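Local structure of predicted acetyltransferase (Clostridium acetobutylicum, 3MGD) at residues T39-F42 against N43-A47; L14-S17 against I18-Q22. The protein binds acetyl-CoA and probably acts as an acyltransferase of the GNAT family. One frame throughout, in Å; residues are numbered along the deposited sequence.

Contact 1 (T39-F42 against N43-A47)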
loop_
_atom_site.group_PDB
_atom_site.type_symbol
_atom_site.label_atom_id
_atom_site.label_comp_id
_atom_site.label_asym_id
_atom_site.label_seq_id
_atom_site.Cartn_x
_atom_site.Cartn_y
_atom_site.Cartn_z
ATOM N N THR A 39 -11.870 11.452 -10.351
ATOM C CA THR A 39 -12.422 10.940 -11.617
ATOM C C THR A 39 -11.382 10.191 -12.427
ATOM O O THR A 39 -11.667 9.153 -13.028
ATOM C CB THR A 39 -12.974 12.082 -12.480
ATOM O OG1 THR A 39 -13.946 12.813 -11.729
ATOM C CG2 THR A 39 -13.603 11.545 -13.761
ATOM N N ARG A 40 -10.171 10.731 -12.451
ATOM C CA ARG A 40 -9.066 10.056 -13.135
ATOM C C ARG A 40 -8.707 8.736 -12.448
ATOM O O ARG A 40 -8.459 7.755 -13.124
ATOM C CB ARG A 40 -7.851 10.978 -13.216
ATOM C CG ARG A 40 -6.648 10.399 -13.951
ATOM C CD ARG A 40 -5.569 11.476 -14.060
ATOM N NE ARG A 40 -5.099 11.883 -12.735
ATOM C CZ ARG A 40 -4.372 12.969 -12.488
ATOM N NH1 ARG A 40 -4.031 13.792 -13.477
ATOM N NH2 ARG A 40 -3.994 13.238 -11.240
ATOM N N TYR A 41 -8.681 8.721 -11.113
ATOM C CA TYR A 41 -8.391 7.494 -10.357
ATOM C C TYR A 41 -9.379 6.368 -10.687
ATOM O O TYR A 41 -8.972 5.225 -10.937
ATOM C CB TYR A 41 -8.398 7.751 -8.851
ATOM C CG TYR A 41 -8.204 6.488 -8.037
ATOM C CD1 TYR A 41 -6.936 5.950 -7.849
ATOM C CD2 TYR A 41 -9.288 5.825 -7.478
ATOM C CE1 TYR A 41 -6.751 4.785 -7.125
ATOM C CE2 TYR A 41 -9.119 4.659 -6.746
ATOM C CZ TYR A 41 -7.847 4.149 -6.572
ATOM O OH TYR A 41 -7.677 2.987 -5.854
ATOM N N PHE A 42 -10.673 6.692 -10.668
ATOM C CA PHE A 42 -11.710 5.707 -10.962
ATOM C C PHE A 42 -11.627 5.274 -12.413
ATOM O O PHE A 42 -11.651 4.080 -12.714
ATOM C CB PHE A 42 -13.113 6.253 -10.638
ATOM C CG PHE A 42 -13.450 6.220 -9.161
ATOM C CD1 PHE A 42 -13.637 5.010 -8.513
ATOM C CD2 PHE A 42 -13.586 7.397 -8.436
ATOM C CE1 PHE A 42 -13.951 4.971 -7.167
ATOM C CE2 PHE A 42 -13.900 7.378 -7.090
ATOM C CZ PHE A 42 -14.085 6.163 -6.446
ATOM N N ASN A 43 -11.505 6.241 -13.321
ATOM C CA ASN A 43 -11.374 5.899 -14.741
ATOM C C ASN A 43 -10.251 4.912 -15.034
ATOM O O ASN A 43 -10.457 3.913 -15.721
ATOM C CB ASN A 43 -11.222 7.156 -15.611
ATOM C CG ASN A 43 -12.568 7.723 -16.057
ATOM O OD1 ASN A 43 -13.204 7.204 -16.981
ATOM N ND2 ASN A 43 -13.011 8.779 -15.392
ATOM N N ASN A 44 -9.065 5.207 -14.517
ATOM C CA ASN A 44 -7.906 4.358 -14.722
ATOM C C ASN A 44 -7.982 2.985 -14.063
ATOM O O ASN A 44 -7.723 1.959 -14.707
ATOM C CB ASN A 44 -6.638 5.082 -14.270
ATOM C CG ASN A 44 -6.126 6.054 -15.325
ATOM O OD1 ASN A 44 -5.383 5.673 -16.232
ATOM N ND2 ASN A 44 -6.530 7.311 -15.215
ATOM N N LYS A 45 -8.335 2.960 -12.787
ATOM C CA LYS A 45 -8.295 1.707 -12.021
ATOM C C LYS A 45 -9.465 0.792 -12.396
ATOM O O LYS A 45 -9.334 -0.430 -12.392
ATOM C CB LYS A 45 -8.293 1.981 -10.521
ATOM C CG LYS A 45 -7.049 2.739 -10.016
ATOM C CD LYS A 45 -5.737 2.069 -10.432
ATOM C CE LYS A 45 -4.530 2.842 -9.873
ATOM N NZ LYS A 45 -3.224 2.317 -10.348
ATOM N N LEU A 46 -10.611 1.370 -12.724
ATOM C CA LEU A 46 -11.716 0.522 -13.164
ATOM C C LEU A 46 -11.400 -0.062 -14.534
ATOM O O LEU A 46 -11.632 -1.239 -14.782
ATOM C CB LEU A 46 -13.054 1.273 -13.179
ATOM C CG LEU A 46 -13.664 1.656 -11.828
ATOM C CD1 LEU A 46 -14.974 2.440 -11.998
ATOM C CD2 LEU A 46 -13.889 0.423 -10.969
ATOM N N ALA A 47 -10.865 0.763 -15.427
ATOM C CA ALA A 47 -10.602 0.319 -16.787
ATOM C C ALA A 47 -9.607 -0.827 -16.810
ATOM O O ALA A 47 -9.732 -1.743 -17.619
ATOM C CB ALA A 47 -10.107 1.478 -17.656
#
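Asn43 folds its amide back one helical turn onto Thr39. Its ND2 gives a hydrogen bond of 2.7 Å to Thr39 O, which also takes the ordinary helical bond from Asn43 N at 2.9 Å. The two donors reach that oxygen from opposite faces of the carbonyl plane. The amide donor stands well above the plane, 48° out of it. Asn44 repeats the pattern one residue on, with ND2 2.9 Å from Arg40 O and its own backbone N as second donor. Its CG lies anti to the carbonyl carbon (chi1 -81°), which turns the amide back along the helix beside the aliphatic part of Arg40. Each asparagine thus doubles the helical i to i+4 bond with its side chain. Each ND2 bond lies close to its amide plane and should limit turning of that amide.

Lys45 lays CG over one face of the Tyr41 ring, a CH-pi contact 3.9 Å from the ring centroid. Beyond it, Lys45 NZ forms a salt bridge with Asp72 of the second subunit, and Pro75 of that subunit packs on Tyr41.

Helix 35-47 packs here on strand 51-58, where Tyr41, Phe42 and Lys45 touch Leu51, and on helix 12-25, where Phe42 and Asn43 meet Ile12.

Contact 2 (L14-S17 against I18-Q22)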
loop_
_atom_site.group_PDB
_atom_site.type_symbol
_atom_site.label_atom_id
_atom_site.label_comp_id
_atom_site.label_asym_id
_atom_site.label_seq_id
_atom_site.Cartn_x
_atom_site.Cartn_y
_atom_site.Cartn_z
ATOM N N LEU A 14 -21.010 9.044 -9.771
ATOM C CA LEU A 14 -21.635 8.672 -8.495
ATOM C C LEU A 14 -20.596 8.230 -7.455
ATOM O O LEU A 14 -20.663 8.607 -6.291
ATOM C CB LEU A 14 -22.633 7.535 -8.696
ATOM C CG LEU A 14 -23.815 7.785 -9.623
ATOM C CD1 LEU A 14 -24.542 6.472 -9.870
ATOM C CD2 LEU A 14 -24.746 8.831 -9.027
ATOM N N LEU A 15 -19.647 7.409 -7.891
ATOM C CA LEU A 15 -18.564 6.941 -7.025
ATOM C C LEU A 15 -17.738 8.100 -6.500
ATOM O O LEU A 15 -17.310 8.107 -5.337
ATOM C CB LEU A 15 -17.650 5.996 -7.804
ATOM C CG LEU A 15 -17.939 4.500 -7.711
ATOM C CD1 LEU A 15 -19.412 4.185 -7.577
ATOM C CD2 LEU A 15 -17.301 3.751 -8.871
ATOM N N VAL A 16 -17.490 9.068 -7.380
ATOM C CA VAL A 16 -16.778 10.271 -6.999
ATOM C C VAL A 16 -17.536 11.034 -5.916
ATOM O O VAL A 16 -16.949 11.427 -4.902
ATOM C CB VAL A 16 -16.510 11.186 -8.218
ATOM C CG1 VAL A 16 -16.021 12.555 -7.758
ATOM C CG2 VAL A 16 -15.497 10.527 -9.166
ATOM N N SER A 17 -18.833 11.257 -6.128
ATOM C CA SER A 17 -19.650 11.978 -5.142
ATOM C C SER A 17 -19.726 11.243 -3.813
ATOM O O SER A 17 -19.627 11.854 -2.744
ATOM C CB SER A 17 -21.072 12.205 -5.670
ATOM O OG SER A 17 -21.060 13.127 -6.738
ATOM N N ILE A 18 -19.925 9.934 -3.877
ATOM C CA ILE A 18 -20.046 9.146 -2.654
ATOM C C ILE A 18 -18.731 9.129 -1.890
ATOM O O ILE A 18 -18.737 9.191 -0.659
ATOM C CB ILE A 18 -20.483 7.715 -2.936
ATOM C CG1 ILE A 18 -21.831 7.719 -3.662
ATOM C CG2 ILE A 18 -20.552 6.918 -1.630
ATOM C CD1 ILE A 18 -22.239 6.358 -4.200
ATOM N N ARG A 19 -17.602 9.057 -2.601
ATOM C CA ARG A 19 -16.314 9.116 -1.898
ATOM C C ARG A 19 -16.140 10.439 -1.155
ATOM O O ARG A 19 -15.696 10.455 -0.017
ATOM C CB ARG A 19 -15.107 8.837 -2.813
ATOM C CG ARG A 19 -13.759 8.958 -2.067
ATOM C CD ARG A 19 -12.574 8.216 -2.733
ATOM N NE ARG A 19 -11.338 8.552 -2.021
ATOM C CZ ARG A 19 -10.962 8.009 -0.863
ATOM N NH1 ARG A 19 -11.713 7.084 -0.265
ATOM N NH2 ARG A 19 -9.845 8.418 -0.279
ATOM N N LYS A 20 -16.463 11.562 -1.790
ATOM C CA LYS A 20 -16.376 12.839 -1.078
ATOM C C LYS A 20 -17.291 12.856 0.147
ATOM O O LYS A 20 -16.903 13.311 1.228
ATOM C CB LYS A 20 -16.706 14.017 -2.005
ATOM C CG LYS A 20 -15.693 14.258 -3.119
ATOM C CD LYS A 20 -15.956 15.560 -3.884
ATOM C CE LYS A 20 -17.240 15.510 -4.663
ATOM N NZ LYS A 20 -17.396 16.689 -5.599
ATOM N N ARG A 21 -18.504 12.353 -0.036
ATOM C CA ARG A 21 -19.486 12.308 1.033
ATOM C C ARG A 21 -18.960 11.491 2.212
ATOM O O ARG A 21 -19.111 11.877 3.369
ATOM C CB ARG A 21 -20.761 11.688 0.492
ATOM C CG ARG A 21 -21.972 11.893 1.356
ATOM C CD ARG A 21 -23.194 11.657 0.514
ATOM N NE ARG A 21 -24.193 10.891 1.234
ATOM C CZ ARG A 21 -24.984 9.993 0.662
ATOM N NH1 ARG A 21 -24.889 9.742 -0.642
ATOM N NH2 ARG A 21 -25.852 9.341 1.403
ATOM N N GLN A 22 -18.333 10.361 1.890
ATOM C CA GLN A 22 -17.736 9.468 2.877
ATOM C C GLN A 22 -16.629 10.155 3.664
ATOM O O GLN A 22 -16.603 10.107 4.885
ATOM C CB GLN A 22 -17.171 8.254 2.150
ATOM C CG GLN A 22 -16.406 7.293 3.040
ATOM C CD GLN A 22 -15.478 6.448 2.212
ATOM O OE1 GLN A 22 -15.796 6.114 1.064
ATOM N NE2 GLN A 22 -14.326 6.073 2.789
#
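Leu14 O accepts a hydrogen bond from Ile18 N at 2.9 Å, and the Ile18 side chain crowds the same oxygen. Ile18 CG1 comes within 3.0 Å of Leu14 O and CD1 within 3.5 Å. The first torsion accounts for this: CG1 is anti to the carbonyl carbon (chi1 -59°), so that branch runs back beside the preceding turn. The polar bond is nearly straight, with an N-H...O angle of 163°.

The next three bonds continue the regular alpha-helical i to i+4 pattern. Arg19 N bonds to Leu15 O at 2.9 Å, Lys20 N to Val16 O at 3.2 Å, and Arg21 N to Ser17 O at 3.0 Å. Lys20 also folds back: its CG sits 3.6 Å from Val16 O, and CE is near Val16 CG1. Its chain bends at chi3, and NZ forms a salt bridge with Asp35.

The other long side chains serve partners outside this turn. Arg19 runs extended from CG to NE, and its NH2 bonds to Pro75 O of the second subunit. Gln22 NE2 bonds to Glu26.

Helix 12-25 packs on the central sheet of this GNAT-family protein and borders the cofactor pocket. Ile18 rests on Ile62 and Thr65 of strand 61-72 and on Tyr91 of strand 83-92, which Gln22 also touches. On helix 35-47, Leu38 touches Arg19 and Lys20.

Contacts 1 and 2 lie on consecutive helices that pack against each other, with centres 14 Å apart. Phe42 reaches two residues across the join: its CD2 is 3.7 Å from Val16 CG2, and its CZ is 3.8 Å from Leu15 CB. Leu46 CD1 adds a contact with Leu15 CD2 at 4.1 Å. Both contacts also reach the second subunit, so the helix pair takes part in the dimer interface. Contact 2 is nearer the cofactor. Its Gln22 touches the bound acetyl-CoA, and the Arg19 side chain is about 7 Å from the ligand. In contact 1 the Phe42 side chain is about 11 Å from the bound acetyl-CoA.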